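Local coordinates for uncharacterized protein (Bordetella bronchiseptica, PDB 4XG0), which is officially uncharacterized but probably acts as a kinase of acid-sugar catabolism, joining a sugar-binding N-terminal domain to a nucleotide-binding C-terminal domain, at residues 128-133 with 233-238; 121-126 with 134-139. All blocks are in the same frame, centred on the assembly; numbering follows the deposited sequence.

In the fold
Both contacts lie in the sugar-binding N-terminal domain, where helix 119-130 packs on the large parallel sheet, and their centres are about 6 Å apart. They use different parts of the helix: contact 2 takes its middle and the adjoining strand 135-139, contact 1 its last turn and the following loop against strand 234-238. These strands are neighbours in the sheet, joined by backbone hydrogen bonds such as V235 N to I135 O, so the helix spans both. Contact 2 is buried and purely apolar. Contact 1 has a buried tryptophan-valine part but ends in an arginine-carbonyl grip at the exposed loop. The V237 and I123 side chains pack together where the two contacts meet.

Contact 1 (128-133 with 233-238); sequences LAWGED and RAVPVG
W130 and V235 form the apolar half of this contact. The CG2 methyl of V235 approaches the pyrrole part of the indole obliquely and comes closest at W130 CD1, 3.3 Å away, a tight fit, with W130 CG next at 3.7 Å. The indole is carried across to the strand because its CG lies anti to the backbone N (chi1 -177°), while V235 turns CG2 beside its own backbone N and offers that branch to the ring. About the same ring, the carbonyl oxygen of R233 sits near the indole plane, 4.4 Å from W130 CD1.

The polar half lies where the chain enters the strand, and there the backbone oxygen of D133 receives two N-H groups of R233. The bond from R233 NE to D133 O is 3.1 Å long, with an N-H...O angle of 155°; the second, from R233 NH2 to D133 O at 3.3 Å, is weak. The carbonyl oxygen lies at the guanidinium edge, close to its plane, so the paired donors should limit rotation of that group. The D133 carboxylate is not the acceptor: its OD2 stands 4.2 Å from R233 NE, well out of the guanidinium plane, and may add a general electrostatic attraction.

Further out, W130 NE1 gives its hydrogen bond to the carbonyl of Q232, the residue before R233, which should help set the rotation of the indole. G131 ends the helix in an extended conformation, and the chain runs through D133 into strand 135-139, whose I135 and V137 pair with strand 234-238 through backbone hydrogen bonds. Helix 119-130 is thus the connection of a beta-alpha-beta crossover from strand 106-110 to strand 135-139, passing over strand 234-238 between them; W130 and V235 both touch L107 of strand 106-110.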
loop_
_atom_site.group_PDB
_atom_site.type_symbol
_atom_site.label_atom_id
_atom_site.label_comp_id
_atom_site.label_asym_id
_atom_site.label_seq_id
_atom_site.Cartn_x
_atom_site.Cartn_y
_atom_site.Cartn_z
ATOM N N LEU A 128 -3.143 -24.551 -3.435
ATOM C CA LEU A 128 -2.371 -25.774 -3.245
ATOM C C LEU A 128 -1.009 -25.647 -3.932
ATOM O O LEU A 128 0.009 -26.108 -3.414
ATOM C CB LEU A 128 -3.129 -26.961 -3.816
ATOM C CG LEU A 128 -4.355 -27.392 -3.015
ATOM C CD1 LEU A 128 -5.064 -28.526 -3.741
ATOM C CD2 LEU A 128 -3.944 -27.822 -1.615
ATOM N N ALA A 129 -1.002 -25.008 -5.096
ATOM C CA ALA A 129 0.219 -24.862 -5.872
ATOM C C ALA A 129 1.159 -23.877 -5.192
ATOM O O ALA A 129 2.383 -23.958 -5.363
ATOM C CB ALA A 129 -0.097 -24.412 -7.286
ATOM N N TRP A 130 0.582 -22.947 -4.424
ATOM C CA TRP A 130 1.369 -21.899 -3.766
ATOM C C TRP A 130 2.061 -22.455 -2.526
ATOM O O TRP A 130 3.248 -22.224 -2.320
ATOM C CB TRP A 130 0.497 -20.686 -3.415
ATOM C CG TRP A 130 1.257 -19.541 -2.790
ATOM C CD1 TRP A 130 1.171 -19.108 -1.501
ATOM C CD2 TRP A 130 2.228 -18.689 -3.434
ATOM N NE1 TRP A 130 2.026 -18.033 -1.300
ATOM C CE2 TRP A 130 2.682 -17.768 -2.472
ATOM C CE3 TRP A 130 2.756 -18.626 -4.731
ATOM C CZ2 TRP A 130 3.623 -16.770 -2.773
ATOM C CZ3 TRP A 130 3.691 -17.652 -5.025
ATOM C CH2 TRP A 130 4.127 -16.748 -4.047
ATOM N N GLY A 131 1.340 -23.212 -1.710
ATOM C CA GLY A 131 1.983 -23.854 -0.571
ATOM C C GLY A 131 1.018 -24.625 0.303
ATOM O O GLY A 131 -0.190 -24.397 0.262
ATOM N N GLU A 132 1.552 -25.529 1.113
ATOM C CA GLU A 132 0.709 -26.349 1.965
ATOM C C GLU A 132 0.061 -25.495 3.046
ATOM O O GLU A 132 -1.116 -25.662 3.361
ATOM C CB GLU A 132 1.518 -27.498 2.573
ATOM C CG GLU A 132 1.920 -28.543 1.543
ATOM C CD GLU A 132 2.401 -29.847 2.161
ATOM O OE1 GLU A 132 2.350 -29.989 3.401
ATOM O OE2 GLU A 132 2.830 -30.737 1.395
ATOM N N ASP A 133 0.826 -24.558 3.592
ATOM C CA ASP A 133 0.313 -23.644 4.604
ATOM C C ASP A 133 -0.375 -22.419 3.991
ATOM O O ASP A 133 -0.634 -21.460 4.698
ATOM C CB ASP A 133 1.454 -23.162 5.510
ATOM C CG ASP A 133 2.441 -22.238 4.782
ATOM O OD1 ASP A 133 2.424 -22.194 3.529
ATOM O OD2 ASP A 133 3.241 -21.561 5.468
ATOM N N ARG A 233 2.469 -16.571 3.100
ATOM C CA ARG A 233 1.448 -17.618 3.082
ATOM C C ARG A 233 0.071 -17.107 2.657
ATOM O O ARG A 233 -0.778 -17.897 2.237
ATOM C CB ARG A 233 1.354 -18.296 4.459
ATOM C CG ARG A 233 0.696 -17.447 5.537
ATOM C CD ARG A 233 0.693 -18.114 6.927
ATOM N NE ARG A 233 -0.013 -19.394 6.959
ATOM C CZ ARG A 233 -0.760 -19.830 7.977
ATOM N NH1 ARG A 233 -0.923 -19.093 9.067
ATOM N NH2 ARG A 233 -1.357 -21.011 7.905
ATOM N N ALA A 234 -0.153 -15.802 2.774
ATOM C CA ALA A 234 -1.479 -15.240 2.517
ATOM C C ALA A 234 -1.684 -14.935 1.050
ATOM O O ALA A 234 -1.058 -14.015 0.509
ATOM C CB ALA A 234 -1.685 -13.995 3.324
ATOM N N VAL A 235 -2.615 -15.660 0.436
ATOM C CA VAL A 235 -2.918 -15.511 -0.973
ATOM C C VAL A 235 -4.231 -14.751 -1.178
ATOM O O VAL A 235 -5.318 -15.352 -1.173
ATOM C CB VAL A 235 -3.063 -16.871 -1.682
ATOM C CG1 VAL A 235 -3.395 -16.644 -3.148
ATOM C CG2 VAL A 235 -1.785 -17.741 -1.543
ATOM N N PRO A 236 -4.152 -13.433 -1.339
ATOM C CA PRO A 236 -5.396 -12.729 -1.629
ATOM C C PRO A 236 -6.018 -13.144 -2.955
ATOM O O PRO A 236 -5.346 -13.330 -3.964
ATOM C CB PRO A 236 -4.978 -11.274 -1.663
ATOM C CG PRO A 236 -3.520 -11.289 -1.916
ATOM C CD PRO A 236 -2.993 -12.518 -1.305
ATOM N N VAL A 237 -7.337 -13.259 -2.919
ATOM C CA VAL A 237 -8.151 -13.557 -4.089
ATOM C C VAL A 237 -9.181 -12.465 -4.160
ATOM O O VAL A 237 -10.084 -12.381 -3.306
ATOM C CB VAL A 237 -8.873 -14.881 -3.962
ATOM C CG1 VAL A 237 -9.707 -15.178 -5.228
ATOM C CG2 VAL A 237 -7.901 -16.019 -3.650
ATOM N N GLY A 238 -9.054 -11.599 -5.154
ATOM C CA GLY A 238 -9.899 -10.424 -5.192
ATOM C C GLY A 238 -10.070 -9.887 -6.588
ATOM O O GLY A 238 -9.513 -10.421 -7.544
#

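Contact 2 (121-126 with 134-139)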
loop_
_atom_site.group_PDB
_atom_site.type_symbol
_atom_site.label_atom_id
_atom_site.label_comp_id
_atom_site.label_asym_id
_atom_site.label_seq_id
_atom_site.Cartn_x
_atom_site.Cartn_y
_atom_site.Cartn_z
ATOM N N ALA A 121 -12.801 -23.921 -8.306
ATOM C CA ALA A 121 -11.819 -24.828 -8.896
ATOM C C ALA A 121 -10.461 -24.126 -8.990
ATOM O O ALA A 121 -9.431 -24.694 -8.638
ATOM C CB ALA A 121 -12.288 -25.318 -10.281
ATOM N N GLU A 122 -10.495 -22.871 -9.414
ATOM C CA GLU A 122 -9.246 -22.109 -9.660
ATOM C C GLU A 122 -8.618 -21.733 -8.329
ATOM O O GLU A 122 -7.401 -21.798 -8.177
ATOM C CB GLU A 122 -9.495 -20.864 -10.521
ATOM C CG GLU A 122 -9.884 -21.148 -11.970
ATOM C CD GLU A 122 -9.779 -19.904 -12.844
ATOM O OE1 GLU A 122 -9.192 -18.916 -12.361
ATOM O OE2 GLU A 122 -10.258 -19.906 -14.005
ATOM N N ILE A 123 -9.442 -21.407 -7.335
ATOM C CA ILE A 123 -8.914 -21.044 -6.017
ATOM C C ILE A 123 -8.199 -22.194 -5.327
ATOM O O ILE A 123 -7.083 -22.036 -4.858
ATOM C CB ILE A 123 -10.007 -20.450 -5.107
ATOM C CG1 ILE A 123 -10.329 -19.029 -5.585
ATOM C CG2 ILE A 123 -9.551 -20.458 -3.651
ATOM C CD1 ILE A 123 -11.649 -18.499 -5.039
ATOM N N ASP A 124 -8.823 -23.367 -5.258
ATOM C CA ASP A 124 -8.136 -24.520 -4.706
ATOM C C ASP A 124 -6.839 -24.868 -5.431
ATOM O O ASP A 124 -5.839 -25.168 -4.800
ATOM C CB ASP A 124 -9.071 -25.731 -4.710
ATOM C CG ASP A 124 -10.151 -25.620 -3.659
ATOM O OD1 ASP A 124 -9.945 -24.864 -2.679
ATOM O OD2 ASP A 124 -11.196 -26.292 -3.817
ATOM N N ALA A 125 -6.853 -24.824 -6.756
ATOM C CA ALA A 125 -5.674 -25.176 -7.530
ATOM C C ALA A 125 -4.551 -24.177 -7.258
ATOM O O ALA A 125 -3.395 -24.547 -7.130
ATOM C CB ALA A 125 -6.002 -25.213 -9.013
ATOM N N ALA A 126 -4.911 -22.909 -7.130
ATOM C CA ALA A 126 -3.894 -21.878 -6.927
ATOM C C ALA A 126 -3.285 -22.014 -5.535
ATOM O O ALA A 126 -2.079 -21.954 -5.368
ATOM C CB ALA A 126 -4.496 -20.496 -7.111
ATOM N N ALA A 134 -0.668 -22.443 2.697
ATOM C CA ALA A 134 -1.238 -21.249 2.059
ATOM C C ALA A 134 -2.666 -21.007 2.545
ATOM O O ALA A 134 -3.417 -21.954 2.863
ATOM C CB ALA A 134 -1.181 -21.354 0.540
ATOM N N ILE A 135 -3.024 -19.740 2.677
ATOM C CA ILE A 135 -4.406 -19.378 3.029
ATOM C C ILE A 135 -4.952 -18.578 1.860
ATOM O O ILE A 135 -4.329 -17.594 1.424
ATOM C CB ILE A 135 -4.475 -18.513 4.307
ATOM C CG1 ILE A 135 -3.847 -19.245 5.492
ATOM C CG2 ILE A 135 -5.919 -18.091 4.600
ATOM C CD1 ILE A 135 -3.813 -18.438 6.765
ATOM N N ALA A 136 -6.102 -18.976 1.329
ATOM C CA ALA A 136 -6.739 -18.175 0.282
ATOM C C ALA A 136 -7.655 -17.238 1.021
ATOM O O ALA A 136 -8.572 -17.695 1.710
ATOM C CB ALA A 136 -7.539 -19.057 -0.694
ATOM N N VAL A 137 -7.403 -15.941 0.877
ATOM C CA VAL A 137 -8.151 -14.905 1.569
ATOM C C VAL A 137 -9.012 -14.226 0.529
ATOM O O VAL A 137 -8.538 -13.415 -0.273
ATOM C CB VAL A 137 -7.212 -13.917 2.253
ATOM C CG1 VAL A 137 -8.036 -12.907 3.081
ATOM C CG2 VAL A 137 -6.181 -14.683 3.112
ATOM N N VAL A 138 -10.286 -14.562 0.549
ATOM C CA VAL A 138 -11.153 -14.288 -0.580
ATOM C C VAL A 138 -12.056 -13.104 -0.291
ATOM O O VAL A 138 -12.877 -13.118 0.655
ATOM C CB VAL A 138 -12.023 -15.509 -0.892
ATOM C CG1 VAL A 138 -12.872 -15.239 -2.085
ATOM C CG2 VAL A 138 -11.149 -16.724 -1.157
ATOM N N CYS A 139 -11.921 -12.072 -1.109
ATOM C CA CYS A 139 -12.782 -10.902 -0.985
ATOM C C CYS A 139 -12.865 -10.146 -2.327
ATOM O O CYS A 139 -12.053 -9.260 -2.622
ATOM C CB CYS A 139 -12.244 -9.971 0.085
ATOM S SG CYS A 139 -13.191 -8.422 0.211
#
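I123 alone carries the helix side of this contact, and its two branches reach different residues of the strand. Its CG2 methyl meets A136 CB at 3.8 Å, the closer of the two contacts. That branch is anti to the backbone N, leaving CG1 beside the N to extend along the strand until CD1 comes within 4.3 Å of V138 CG2, a looser touch. A136 and V138, two residues apart, both direct their side chains at the helix, and the small A136 is consistent with the close approach, the I123 and A136 CA atoms being 7.3 Å apart.

All three touching residues are buried, whereas A121, D124 and A125, on other sides of the helix, are partly exposed. D124 sets out away from the strand, its carboxylate turning back somewhat, and forms a salt bridge with K120 of the same helix. E122, buried on another side, is held by K109 and S80, while V137 faces the other side of the sheet, against L223 and I227 of helix 217-230.

With only methyl groups meeting and 100 Å² buried, the contact rests on van der Waals packing and exclusion of water, which sets spacing between helix and sheet without directional bonds.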